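Local coordinates for protein BugD (Bordetella pertussis Tohama I, PDB 2F5X) that binds aspartic acid as a periplasmic solute receptor, probably handing it to a membrane transporter of the tripartite tricarboxylate family, at residues 23-26 / 30-33; 37-42 / 50-55; 59-64 / 94-99; 143-148 / 172-177; 190-195 / 237-242. One frame throughout, in Å; residues are numbered along the deposited sequence.

In the fold
Three of the five contacts, interactions 1, 4 and 5, lie within about 10 Å of the centre of the chain, and all three supply residues to the aspartic acid pocket. Interactions 1 and 4, with centres 10 Å apart, hold the ligand's alpha-carboxylate between the starts of helix 30-46 and helix 174-182. Interaction 5 lies, centre to centre, about 9 Å from interaction 1 and 13 Å from interaction 4, and brings in Gln192 from a strand end. Interaction 2 continues the beta-alpha-beta unit that carries interaction 1, joined to it through backbone pairing of strands 19-23 and 50-54. Interaction 3, about 15 Å from interaction 1 centre to centre, touches it through Pro24, which rests on residues 60-64.

Interaction 1: 23-26 / 30-33. With ASP (aspartic acid), chain D.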
# COMPACT_ATOMS: atom_id res chain seq x y z
N VAL A 23 8.74 4.82 -6.31
CA VAL A 23 7.64 4.63 -5.36
C VAL A 23 6.55 5.62 -5.78
O VAL A 23 6.79 6.82 -5.73
CB VAL A 23 8.13 4.96 -3.92
CG1 VAL A 23 6.95 5.06 -2.94
CG2 VAL A 23 9.12 3.91 -3.46
N PRO A 24 5.40 5.14 -6.27
CA PRO A 24 4.35 6.05 -6.77
C PRO A 24 3.58 6.87 -5.73
O PRO A 24 2.39 7.15 -5.93
CB PRO A 24 3.41 5.08 -7.50
CG PRO A 24 4.31 3.89 -7.85
CD PRO A 24 5.06 3.73 -6.53
N PHE A 25 4.25 7.28 -4.66
CA PHE A 25 3.62 8.05 -3.58
C PHE A 25 4.61 8.98 -2.94
O PHE A 25 5.83 8.80 -3.07
CB PHE A 25 3.05 7.12 -2.51
CG PHE A 25 1.93 6.24 -3.02
CD1 PHE A 25 0.65 6.76 -3.20
CD2 PHE A 25 2.17 4.92 -3.34
CE1 PHE A 25 -0.37 5.97 -3.69
CE2 PHE A 25 1.15 4.11 -3.82
CZ PHE A 25 -0.13 4.63 -4.00
N ALA A 26 4.08 9.97 -2.21
CA ALA A 26 4.90 10.96 -1.54
C ALA A 26 5.90 10.32 -0.58
O ALA A 26 5.61 9.31 0.07
CB ALA A 26 4.00 11.94 -0.79
N PRO A 30 4.03 5.08 3.83
CA PRO A 30 4.20 3.64 4.08
C PRO A 30 5.06 2.94 3.02
O PRO A 30 5.98 2.21 3.37
CB PRO A 30 2.76 3.11 4.10
CG PRO A 30 1.90 4.18 3.46
CD PRO A 30 2.62 5.48 3.65
N THR A 31 4.77 3.16 1.75
CA THR A 31 5.52 2.48 0.70
C THR A 31 6.95 3.02 0.62
O THR A 31 7.89 2.26 0.36
CB THR A 31 4.79 2.62 -0.64
OG1 THR A 31 3.50 2.00 -0.52
CG2 THR A 31 5.48 1.80 -1.74
N ASP A 32 7.11 4.32 0.85
CA ASP A 32 8.45 4.91 0.92
C ASP A 32 9.29 4.29 2.04
O ASP A 32 10.50 4.04 1.88
CB ASP A 32 8.34 6.42 1.11
CG ASP A 32 9.67 7.12 0.97
OD1 ASP A 32 10.32 6.98 -0.10
OD2 ASP A 32 10.15 7.81 1.89
N ASN A 33 8.65 4.04 3.19
CA ASN A 33 9.33 3.41 4.33
C ASN A 33 9.84 2.02 3.96
O ASN A 33 10.98 1.67 4.27
CB ASN A 33 8.40 3.33 5.54
CG ASN A 33 8.14 4.70 6.19
OD1 ASN A 33 8.87 5.66 5.94
ND2 ASN A 33 7.12 4.77 7.03
N ASP D . 1.01 3.27 0.11
CA ASP D . 0.68 4.70 -0.16
C ASP D . 1.82 5.62 0.25
O ASP D . 1.60 6.82 0.51
CB ASP D . -0.60 5.10 0.57
CG ASP D . -1.81 4.39 0.04
OD1 ASP D . -2.87 4.47 0.71
OD2 ASP D . -1.80 3.73 -1.03
OXT ASP D . 2.95 5.15 0.31
O HOH W 1 5.20 6.52 0.78
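Val23 and Thr31 make the apolar part of this contact. Their methyl groups, Val23 CG1 and Thr31 CG2, meet at 3.8 Å as the two side chains run antiparallel past one another. With chi1 at -61°, Thr31 sets CG2 anti to its backbone nitrogen and on Val23, while OG1 stands beside that nitrogen and faces the ligand.

Phe25 gives the ligand an aromatic floor. The bound aspartic acid lies over one face of its ring, with the ligand CA 3.4 Å above the plane and over the centre; His81 meets the same ring with its plane only about 20° away. Pro30 CD packs against the ligand carboxylate, 3.4 Å from OXT.

Hydrogen bonds hold the polar end of the ligand. Thr31 N donates to OXT over 3.1 Å in a fairly straight bond (157°), and the ligand amino nitrogen donates to Thr31 OG1 at 2.9 Å. A water accepts from Asp32 N at 2.9 Å; it lies 2.7 Å from the ligand OXT and also within bonding distance of Ala26 O, thereby spanning both segments and the ligand. The Asp32 carboxylate is engaged by a salt bridge to Arg36.

Two successive N-H groups in the first turn of helix 30-46 thus serve the alpha-carboxylate, one directly and the other probably through the water, and the positive end of the helix dipole probably adds to its binding. Thr31 reads amino and carboxylate groups together, as suits an amino acid receptor.

Interaction 2: 37-42 / 50-55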
# COMPACT_ATOMS: atom_id res chain seq x y z
N SER A 37 14.12 1.08 3.25
CA SER A 37 14.74 -0.01 3.99
C SER A 37 15.21 -1.12 3.05
O SER A 37 16.31 -1.64 3.21
CB SER A 37 13.78 -0.57 5.04
OG SER A 37 13.57 0.40 6.06
N LEU A 38 14.38 -1.45 2.06
CA LEU A 38 14.74 -2.46 1.06
C LEU A 38 15.91 -2.02 0.18
O LEU A 38 16.79 -2.83 -0.16
CB LEU A 38 13.52 -2.81 0.20
CG LEU A 38 13.73 -3.92 -0.83
CD1 LEU A 38 14.18 -5.22 -0.17
CD2 LEU A 38 12.46 -4.12 -1.62
N ALA A 39 15.92 -0.75 -0.19
CA ALA A 39 17.02 -0.19 -0.98
C ALA A 39 18.36 -0.45 -0.29
O ALA A 39 19.34 -0.84 -0.92
CB ALA A 39 16.80 1.31 -1.22
N GLU A 40 18.37 -0.27 1.03
CA GLU A 40 19.58 -0.51 1.82
C GLU A 40 19.96 -1.98 1.88
O GLU A 40 21.14 -2.33 1.74
CB GLU A 40 19.39 0.05 3.23
CG GLU A 40 20.58 -0.16 4.15
CD GLU A 40 20.44 0.55 5.48
OE1 GLU A 40 19.56 1.43 5.62
OE2 GLU A 40 21.22 0.22 6.40
N SER A 41 18.97 -2.85 2.08
CA SER A 41 19.24 -4.28 2.25
C SER A 41 19.65 -4.98 0.97
O SER A 41 20.33 -6.01 1.02
CB SER A 41 18.07 -5.01 2.93
OG SER A 41 16.92 -5.05 2.11
N MSE A 42 19.24 -4.44 -0.18
CA MSE A 42 19.58 -5.04 -1.47
C MSE A 42 21.01 -4.74 -1.91
O MSE A 42 21.57 -5.46 -2.73
CB MSE A 42 18.62 -4.55 -2.56
CG MSE A 42 17.26 -5.20 -2.54
SE MSE A 42 16.08 -4.39 -3.86
CE MSE A 42 16.72 -5.26 -5.44
N VAL A 50 20.71 1.65 -4.55
CA VAL A 50 19.36 1.80 -5.07
C VAL A 50 18.88 3.18 -4.63
O VAL A 50 18.94 3.50 -3.44
CB VAL A 50 18.41 0.69 -4.52
CG1 VAL A 50 16.96 0.93 -4.95
CG2 VAL A 50 18.87 -0.68 -4.98
N VAL A 51 18.43 3.99 -5.59
CA VAL A 51 17.98 5.36 -5.33
C VAL A 51 16.46 5.40 -5.41
O VAL A 51 15.88 5.14 -6.47
CB VAL A 51 18.56 6.37 -6.36
CG1 VAL A 51 18.06 7.79 -6.07
CG2 VAL A 51 20.09 6.33 -6.36
N VAL A 52 15.82 5.76 -4.30
CA VAL A 52 14.36 5.84 -4.27
C VAL A 52 13.89 7.16 -4.89
O VAL A 52 14.41 8.24 -4.57
CB VAL A 52 13.80 5.66 -2.83
CG1 VAL A 52 12.30 5.93 -2.78
CG2 VAL A 52 14.11 4.25 -2.31
N GLU A 53 12.93 7.06 -5.80
CA GLU A 53 12.31 8.23 -6.41
C GLU A 53 10.82 8.21 -6.11
O GLU A 53 10.16 7.20 -6.31
CB GLU A 53 12.55 8.26 -7.92
CG GLU A 53 14.03 8.32 -8.28
CD GLU A 53 14.30 8.39 -9.78
OE1 GLU A 53 13.42 8.00 -10.58
OE2 GLU A 53 15.42 8.81 -10.15
N ASN A 54 10.31 9.33 -5.61
CA ASN A 54 8.89 9.40 -5.26
C ASN A 54 8.11 10.10 -6.34
O ASN A 54 8.43 11.23 -6.70
CB ASN A 54 8.73 10.11 -3.91
CG ASN A 54 9.40 9.36 -2.80
OD1 ASN A 54 10.54 9.66 -2.43
ND2 ASN A 54 8.71 8.36 -2.25
N LYS A 55 7.11 9.41 -6.90
CA LYS A 55 6.34 9.97 -8.00
C LYS A 55 4.86 9.80 -7.74
O LYS A 55 4.23 8.86 -8.23
CB LYS A 55 6.76 9.33 -9.34
CG LYS A 55 8.23 9.56 -9.71
CD LYS A 55 8.52 11.05 -9.99
CE LYS A 55 10.00 11.42 -9.75
NZ LYS A 55 10.26 12.20 -8.48
O HOH W 2 21.16 1.10 -1.78
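Ala39 meets Val50 and Val52 in a small apolar contact between helix and strand. The Ala39 methyl sits against the branch point of Val50, CB to CB at 3.7 Å, with Val50 CG1 at 3.8 Å from the same methyl. With chi1 of 174°, Val50 extends CG1 anti to its backbone nitrogen and alongside the alanine, whereas CG2 passes 4.1 Å from Ala39 O. Val52, two residues along and on the same side of the strand, adds CG2 at 4.1 Å from Ala39 CB. The small alanine side chain allows a close approach: the CA atoms of Ala39 and Val50 are 5.1 Å apart.

The polar part runs through one water. It donates to Ala39 O at 2.8 Å and accepts from Val50 N at 2.9 Å, linking a helix carbonyl to a strand amide that no direct bond across the contact serves. The pairing of strand 50-54 with strand 19-23 uses the backbone of Val51, Glu53 and Lys55; the alternating amide of Val50 is satisfied by this water instead.

Helix 30-46 here returns over the strand that follows it, in the beta-alpha-beta crossover formed by strand 19-23, helix 30-46 and strand 50-54. Val50 also rests on Met21, and Val52 on Val23 and Ala35, so the valines fill the seam between the helix and two parallel strands. On another side of the helix, Leu38 and Ser41 pack on Phe268 of helix 266-274.

Interaction 3: 59-64 / 94-99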
# COMPACT_ATOMS: atom_id res chain seq x y z
N GLY A 59 -3.40 8.06 -7.32
CA GLY A 59 -3.46 6.82 -6.56
C GLY A 59 -2.34 5.84 -6.84
O GLY A 59 -2.48 4.65 -6.57
N GLY A 60 -1.22 6.34 -7.36
CA GLY A 60 -0.09 5.49 -7.70
C GLY A 60 0.01 5.17 -9.19
O GLY A 60 1.02 4.59 -9.63
N THR A 61 -1.01 5.52 -9.98
CA THR A 61 -0.98 5.12 -11.39
C THR A 61 0.05 5.89 -12.19
O THR A 61 0.58 5.36 -13.16
CB THR A 61 -2.35 5.23 -12.10
OG1 THR A 61 -2.85 6.57 -11.99
CG2 THR A 61 -3.39 4.36 -11.41
N ILE A 62 0.33 7.13 -11.79
CA ILE A 62 1.32 7.94 -12.50
C ILE A 62 2.72 7.33 -12.36
O ILE A 62 3.45 7.18 -13.35
CB ILE A 62 1.28 9.42 -12.01
CG1 ILE A 62 -0.06 10.08 -12.38
CG2 ILE A 62 2.48 10.22 -12.56
CD1 ILE A 62 -0.45 10.00 -13.80
N GLY A 63 3.08 6.95 -11.13
CA GLY A 63 4.37 6.32 -10.90
C GLY A 63 4.48 4.97 -11.58
O GLY A 63 5.52 4.64 -12.18
N THR A 64 3.41 4.18 -11.51
CA THR A 64 3.39 2.87 -12.14
C THR A 64 3.57 3.00 -13.65
O THR A 64 4.36 2.27 -14.26
CB THR A 64 2.09 2.15 -11.80
OG1 THR A 64 2.06 1.88 -10.39
CG2 THR A 64 2.06 0.75 -12.47
N PRO A 94 -5.61 3.19 -16.91
CA PRO A 94 -4.70 3.46 -15.79
C PRO A 94 -3.27 3.80 -16.24
O PRO A 94 -2.48 4.22 -15.40
CB PRO A 94 -4.72 2.14 -15.01
CG PRO A 94 -5.02 1.11 -16.02
CD PRO A 94 -5.97 1.76 -17.00
N GLY A 95 -2.96 3.61 -17.52
CA GLY A 95 -1.65 3.94 -18.05
C GLY A 95 -0.76 2.74 -18.29
O GLY A 95 0.32 2.86 -18.87
N TYR A 96 -1.21 1.57 -17.84
CA TYR A 96 -0.43 0.34 -17.96
C TYR A 96 -1.37 -0.84 -18.06
O TYR A 96 -2.57 -0.73 -17.78
CB TYR A 96 0.54 0.17 -16.78
CG TYR A 96 -0.16 0.02 -15.45
CD1 TYR A 96 -0.33 -1.23 -14.86
CD2 TYR A 96 -0.69 1.13 -14.79
CE1 TYR A 96 -1.00 -1.38 -13.65
CE2 TYR A 96 -1.36 1.00 -13.58
CZ TYR A 96 -1.52 -0.26 -13.02
OH TYR A 96 -2.17 -0.41 -11.82
N GLU A 97 -0.81 -1.97 -18.46
CA GLU A 97 -1.51 -3.23 -18.60
C GLU A 97 -0.95 -4.12 -17.48
O GLU A 97 0.25 -4.42 -17.47
CB GLU A 97 -1.23 -3.82 -19.99
CG GLU A 97 -2.39 -4.56 -20.63
CD GLU A 97 -2.47 -6.02 -20.22
OE1 GLU A 97 -3.00 -6.82 -21.02
OE2 GLU A 97 -2.00 -6.37 -19.12
N PRO A 98 -1.77 -4.50 -16.50
CA PRO A 98 -1.23 -5.14 -15.28
C PRO A 98 -0.53 -6.48 -15.53
O PRO A 98 0.39 -6.86 -14.79
CB PRO A 98 -2.47 -5.31 -14.39
CG PRO A 98 -3.60 -5.38 -15.36
CD PRO A 98 -3.24 -4.39 -16.44
N TYR A 99 -0.94 -7.19 -16.58
CA TYR A 99 -0.36 -8.50 -16.87
C TYR A 99 0.81 -8.47 -17.83
O TYR A 99 1.57 -9.44 -17.90
CB TYR A 99 -1.43 -9.44 -17.43
CG TYR A 99 -2.73 -9.45 -16.64
CD1 TYR A 99 -2.76 -9.85 -15.29
CD2 TYR A 99 -3.92 -9.07 -17.24
CE1 TYR A 99 -3.97 -9.86 -14.58
CE2 TYR A 99 -5.13 -9.08 -16.55
CZ TYR A 99 -5.14 -9.48 -15.22
OH TYR A 99 -6.34 -9.49 -14.54
O HOH W 3 -1.04 1.71 -10.07
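Thr64 sets its methyl over the face of the Tyr96 ring, and this CH-pi contact is the centre of the interaction. CG2 stands 3.5 Å from the ring centroid and just 8° off the normal, nearly equidistant from all six ring carbons. Thr61, one helical turn earlier, approaches the same ring differently: its CG2 lies at the edge, near the plane, 4.5 Å from Tyr96 CE2. One methyl thus covers a face, while the other lies more loosely at the edge. Next to them, Thr61 CB abuts the carbonyl Pro94 O at 3.5 Å.

The chi1 of Thr64, -65°, explains its double role. It turns CG2 anti to the backbone nitrogen and onto the ring, and turns OG1 back along the helix to donate to Gly60 O at 3.0 Å. That carbonyl, at the N-cap position, also accepts from Thr64 N, so it is gripped twice by one residue. Tyr96 has CG between its backbone nitrogen and carbonyl carbon (chi1 63°), which carries the ring up beside the helix start, where Phe84 and Phe102 also touch it.

A water joins the two hydroxyls, donating to Thr64 OG1 at 3.1 Å and to Tyr96 OH at 3.0 Å. Since Thr64 OG1 gives its proton to Gly60 O, and Tyr96 OH is bonded to the carbonyl of Phe84, both hydroxyls act as acceptors toward this water. The threonine is divided between two surfaces: its methyl serves the aromatic face, while its hydroxyl ties the loop before strand 102-117 to helix 61-68 through water.

Interaction 4: 143-148 / 172-177; sequences ANAGIG and KGTAPA. With ASP (aspartic acid), chain D.
Thr174, with chi1 at 52°, puts CG2 anti to its carbonyl carbon, a position from which the methyl meets Ala145 CB at 4.1 Å and also lies 3.6 Å from OD1 of the bound aspartic acid. The same rotation places OG1 between the backbone nitrogen and carbonyl carbon, where it is hydrogen-bonded to Asp191 OD1; this bond probably fixes the rotation of the side chain. Gly173, nearly fully extended with phi at 171°, passes close to Ala145, whose CB comes to 3.6 Å from Gly173 CA.

Backbone atoms do the polar work. Thr174 N donates to the ligand O at 3.0 Å (154°), the amide lying in the first turn of helix 174-182, directly after the N-cap residue Gly173. Ala145 completes this wall from the other segment, with CB 3.8 Å from CG of the ligand side chain. Further from the pocket the two alanine methyls Ala143 CB and Ala177 CB touch at 4.2 Å, where the first turn of the helix packs on the end of strand 141-144.

Ala145 sits within an Asx turn: Asn144 OD1 accepts from Gly146 N at 2.9 Å, the donor lying well above the carbonyl plane. Ala145 N is hydrogen-bonded to the OG of Ser151, a pocket residue that itself hydrogen-bonds the ligand, which ties the turn to the pocket.

Small side chains allow the backbone to approach the ligand closely here, and the N-terminal end of helix 174-182 directs an N-H at the alpha-carboxylate, whose negative charge it would be expected to stabilise.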
# COMPACT_ATOMS: atom_id res chain seq x y z
N ALA A 143 -9.87 10.76 4.46
CA ALA A 143 -8.69 10.97 3.64
C ALA A 143 -8.28 9.69 2.94
O ALA A 143 -8.40 8.61 3.51
CB ALA A 143 -7.53 11.47 4.51
N ASN A 144 -7.81 9.80 1.69
CA ASN A 144 -7.08 8.70 1.05
C ASN A 144 -5.96 9.24 0.15
O ASN A 144 -5.76 10.45 0.06
CB ASN A 144 -8.02 7.74 0.29
CG ASN A 144 -8.72 8.40 -0.90
OD1 ASN A 144 -8.17 9.29 -1.56
ND2 ASN A 144 -9.94 7.96 -1.19
N ALA A 145 -5.23 8.33 -0.49
CA ALA A 145 -4.10 8.73 -1.33
C ALA A 145 -4.45 8.63 -2.82
O ALA A 145 -3.59 8.34 -3.67
CB ALA A 145 -2.84 7.89 -0.97
N GLY A 146 -5.73 8.87 -3.13
CA GLY A 146 -6.23 8.92 -4.50
C GLY A 146 -6.84 7.60 -4.94
O GLY A 146 -6.52 6.55 -4.37
N ILE A 147 -7.71 7.64 -5.95
CA ILE A 147 -8.34 6.44 -6.50
C ILE A 147 -7.24 5.47 -6.98
O ILE A 147 -6.37 5.85 -7.78
CB ILE A 147 -9.30 6.82 -7.66
CG1 ILE A 147 -10.49 7.62 -7.12
CG2 ILE A 147 -9.78 5.56 -8.40
CD1 ILE A 147 -11.29 8.34 -8.18
N GLY A 148 -7.26 4.24 -6.47
CA GLY A 148 -6.18 3.30 -6.75
C GLY A 148 -5.26 3.03 -5.56
O GLY A 148 -4.49 2.08 -5.59
N LYS A 172 -1.41 12.87 -2.39
CA LYS A 172 -0.42 12.16 -3.20
C LYS A 172 0.23 11.00 -2.45
O LYS A 172 1.17 10.37 -2.95
CB LYS A 172 0.66 13.13 -3.72
CG LYS A 172 0.16 14.01 -4.86
CD LYS A 172 1.22 15.03 -5.25
CE LYS A 172 0.88 15.71 -6.58
NZ LYS A 172 -0.57 16.02 -6.75
N GLY A 173 -0.23 10.75 -1.24
CA GLY A 173 0.28 9.67 -0.41
C GLY A 173 -0.31 9.82 0.97
O GLY A 173 -0.91 10.86 1.28
N THR A 174 -0.18 8.81 1.82
CA THR A 174 -0.68 8.99 3.19
C THR A 174 0.28 9.70 4.13
O THR A 174 -0.08 9.98 5.27
CB THR A 174 -1.18 7.68 3.83
OG1 THR A 174 -0.16 6.68 3.72
CG2 THR A 174 -2.39 7.14 3.04
N ALA A 175 1.50 10.01 3.67
CA ALA A 175 2.34 10.93 4.44
C ALA A 175 1.71 12.34 4.52
O ALA A 175 1.47 12.85 5.62
CB ALA A 175 3.79 10.96 3.90
N PRO A 176 1.42 13.00 3.39
CA PRO A 176 0.70 14.28 3.44
C PRO A 176 -0.68 14.16 4.08
O PRO A 176 -1.11 15.08 4.78
CB PRO A 176 0.58 14.71 1.97
CG PRO A 176 0.92 13.54 1.17
CD PRO A 176 1.79 12.64 2.01
N ALA A 177 -1.37 13.04 3.85
CA ALA A 177 -2.68 12.85 4.49
C ALA A 177 -2.53 12.82 6.01
O ALA A 177 -3.30 13.46 6.73
CB ALA A 177 -3.35 11.59 3.99
N ASP D . 1.01 3.27 0.11
CA ASP D . 0.68 4.70 -0.16
C ASP D . 1.82 5.62 0.25
O ASP D . 1.60 6.82 0.51
CB ASP D . -0.60 5.10 0.57
CG ASP D . -1.81 4.39 0.04
OD1 ASP D . -2.87 4.47 0.71
OD2 ASP D . -1.80 3.73 -1.03
OXT ASP D . 2.95 5.15 0.31

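Interaction 5: 190-195 / 237-242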
# COMPACT_ATOMS: atom_id res chain seq x y z
N CYS A 190 -8.09 5.19 6.67
CA CYS A 190 -7.53 3.85 6.78
C CYS A 190 -6.17 3.87 6.15
O CYS A 190 -6.02 4.32 5.02
CB CYS A 190 -8.40 2.85 6.02
SG CYS A 190 -8.02 1.10 6.32
N ASP A 191 -5.16 3.39 6.87
CA ASP A 191 -3.77 3.55 6.41
C ASP A 191 -2.94 2.36 6.92
O ASP A 191 -3.35 1.64 7.84
CB ASP A 191 -3.25 4.92 6.88
CG ASP A 191 -1.86 5.29 6.37
OD1 ASP A 191 -1.32 4.71 5.39
OD2 ASP A 191 -1.24 6.23 6.90
N GLN A 192 -1.80 2.11 6.28
CA GLN A 192 -0.97 0.94 6.58
C GLN A 192 -0.16 1.13 7.85
O GLN A 192 0.24 2.25 8.16
CB GLN A 192 -0.03 0.66 5.42
CG GLN A 192 -0.76 0.25 4.14
CD GLN A 192 0.11 0.50 2.94
OE1 GLN A 192 -0.11 1.47 2.19
NE2 GLN A 192 1.10 -0.33 2.76
N THR A 193 0.08 0.03 8.57
CA THR A 193 0.86 0.08 9.82
C THR A 193 2.30 0.59 9.63
O THR A 193 2.90 1.10 10.58
CB THR A 193 0.87 -1.28 10.55
OG1 THR A 193 1.39 -2.30 9.68
CG2 THR A 193 -0.56 -1.73 10.87
N THR A 194 2.84 0.48 8.43
CA THR A 194 4.17 1.04 8.14
C THR A 194 4.15 2.57 8.17
O THR A 194 5.21 3.21 8.18
CB THR A 194 4.65 0.59 6.75
OG1 THR A 194 3.53 0.65 5.86
CG2 THR A 194 5.07 -0.88 6.77
N ASN A 195 2.95 3.16 8.16
CA ASN A 195 2.80 4.60 8.35
C ASN A 195 2.14 5.02 9.67
O ASN A 195 2.39 6.13 10.18
CB ASN A 195 2.05 5.24 7.17
CG ASN A 195 2.25 6.75 7.09
OD1 ASN A 195 3.39 7.24 7.14
ND2 ASN A 195 1.15 7.49 6.97
N ILE A 237 -2.12 -5.35 2.33
CA ILE A 237 -1.52 -4.61 1.22
C ILE A 237 -0.18 -5.25 0.87
O ILE A 237 0.87 -4.90 1.42
CB ILE A 237 -1.41 -3.12 1.59
CG1 ILE A 237 -2.82 -2.54 1.87
CG2 ILE A 237 -0.72 -2.31 0.47
CD1 ILE A 237 -3.84 -2.66 0.73
N TRP A 238 -0.24 -6.22 -0.04
CA TRP A 238 0.98 -6.83 -0.55
C TRP A 238 1.69 -5.80 -1.42
O TRP A 238 1.06 -4.90 -1.99
CB TRP A 238 0.70 -8.12 -1.33
CG TRP A 238 -0.31 -7.95 -2.44
CD1 TRP A 238 -1.66 -8.16 -2.37
CD2 TRP A 238 -0.04 -7.57 -3.79
NE1 TRP A 238 -2.25 -7.91 -3.59
CE2 TRP A 238 -1.27 -7.56 -4.49
CE3 TRP A 238 1.14 -7.23 -4.50
CZ2 TRP A 238 -1.37 -7.22 -5.85
CZ3 TRP A 238 1.04 -6.90 -5.86
CH2 TRP A 238 -0.21 -6.89 -6.51
N HIS A 239 3.01 -5.94 -1.50
CA HIS A 239 3.86 -5.09 -2.31
C HIS A 239 4.66 -5.99 -3.26
O HIS A 239 5.07 -7.10 -2.89
CB HIS A 239 4.87 -4.32 -1.44
CG HIS A 239 4.29 -3.15 -0.70
ND1 HIS A 239 3.24 -3.24 0.18
CD2 HIS A 239 4.67 -1.84 -0.69
CE1 HIS A 239 2.97 -2.05 0.68
NE2 HIS A 239 3.83 -1.18 0.17
N GLY A 240 4.88 -5.49 -4.48
CA GLY A 240 5.67 -6.20 -5.48
C GLY A 240 6.75 -5.31 -6.07
O GLY A 240 6.73 -4.09 -5.90
N MSE A 241 7.70 -5.93 -6.76
CA MSE A 241 8.74 -5.21 -7.47
C MSE A 241 8.69 -5.66 -8.93
O MSE A 241 8.60 -6.85 -9.19
CB MSE A 241 10.11 -5.50 -6.86
CG MSE A 241 11.26 -4.84 -7.60
SE MSE A 241 12.93 -5.22 -6.72
CE MSE A 241 12.66 -4.22 -5.20
N TRP A 242 8.72 -4.70 -9.85
CA TRP A 242 8.64 -4.97 -11.28
C TRP A 242 9.71 -4.20 -12.05
O TRP A 242 10.14 -3.12 -11.62
CB TRP A 242 7.29 -4.49 -11.82
CG TRP A 242 6.03 -5.21 -11.40
CD1 TRP A 242 5.36 -6.17 -12.11
CD2 TRP A 242 5.22 -4.92 -10.25
NE1 TRP A 242 4.20 -6.53 -11.46
CE2 TRP A 242 4.08 -5.78 -10.32
CE3 TRP A 242 5.33 -4.04 -9.17
CZ2 TRP A 242 3.08 -5.78 -9.34
CZ3 TRP A 242 4.32 -4.04 -8.20
CH2 TRP A 242 3.22 -4.91 -8.28
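Gln192 reaches across to Ile237 and His239 in a buried van der Waals contact made by a polar side chain, its centre about 3 Å from the centre of the chain, where the end of strand 188-192 faces strand 236-244. The amide nitrogen carries it. Gln192 NE2 lies at the edge of the His239 ring, near its plane and 3.3 Å from CE1, with amide and ring planes 46° apart. It also rests on the Ile237 methyl CG2 at 3.5 Å, the two side chains crossing at about a right angle. The other amide atom, Gln192 OE1, accepts from the amino group of the bound aspartic acid.

Both strands pair with strand 102-117, the long antiparallel neighbour that links them in the mixed sheet, an arrangement consistent with the lobe-crossing strands of periplasmic binding proteins. The disulfide of Cys190 with Cys154 ties strand 188-192 to helix 150-162.

Further bonds steady these residues. His239 ND1 donates to Ile237 O at 3.1 Å, in the ring plane, while NE2 is hydrogen-bonded to Thr31 OG1. On the other segment Asp191 accepts from Gln192 N through OD1 at 2.8 Å, while OD2 uses its syn lone pair for a nearly straight bond (177°) from Asn195 ND2.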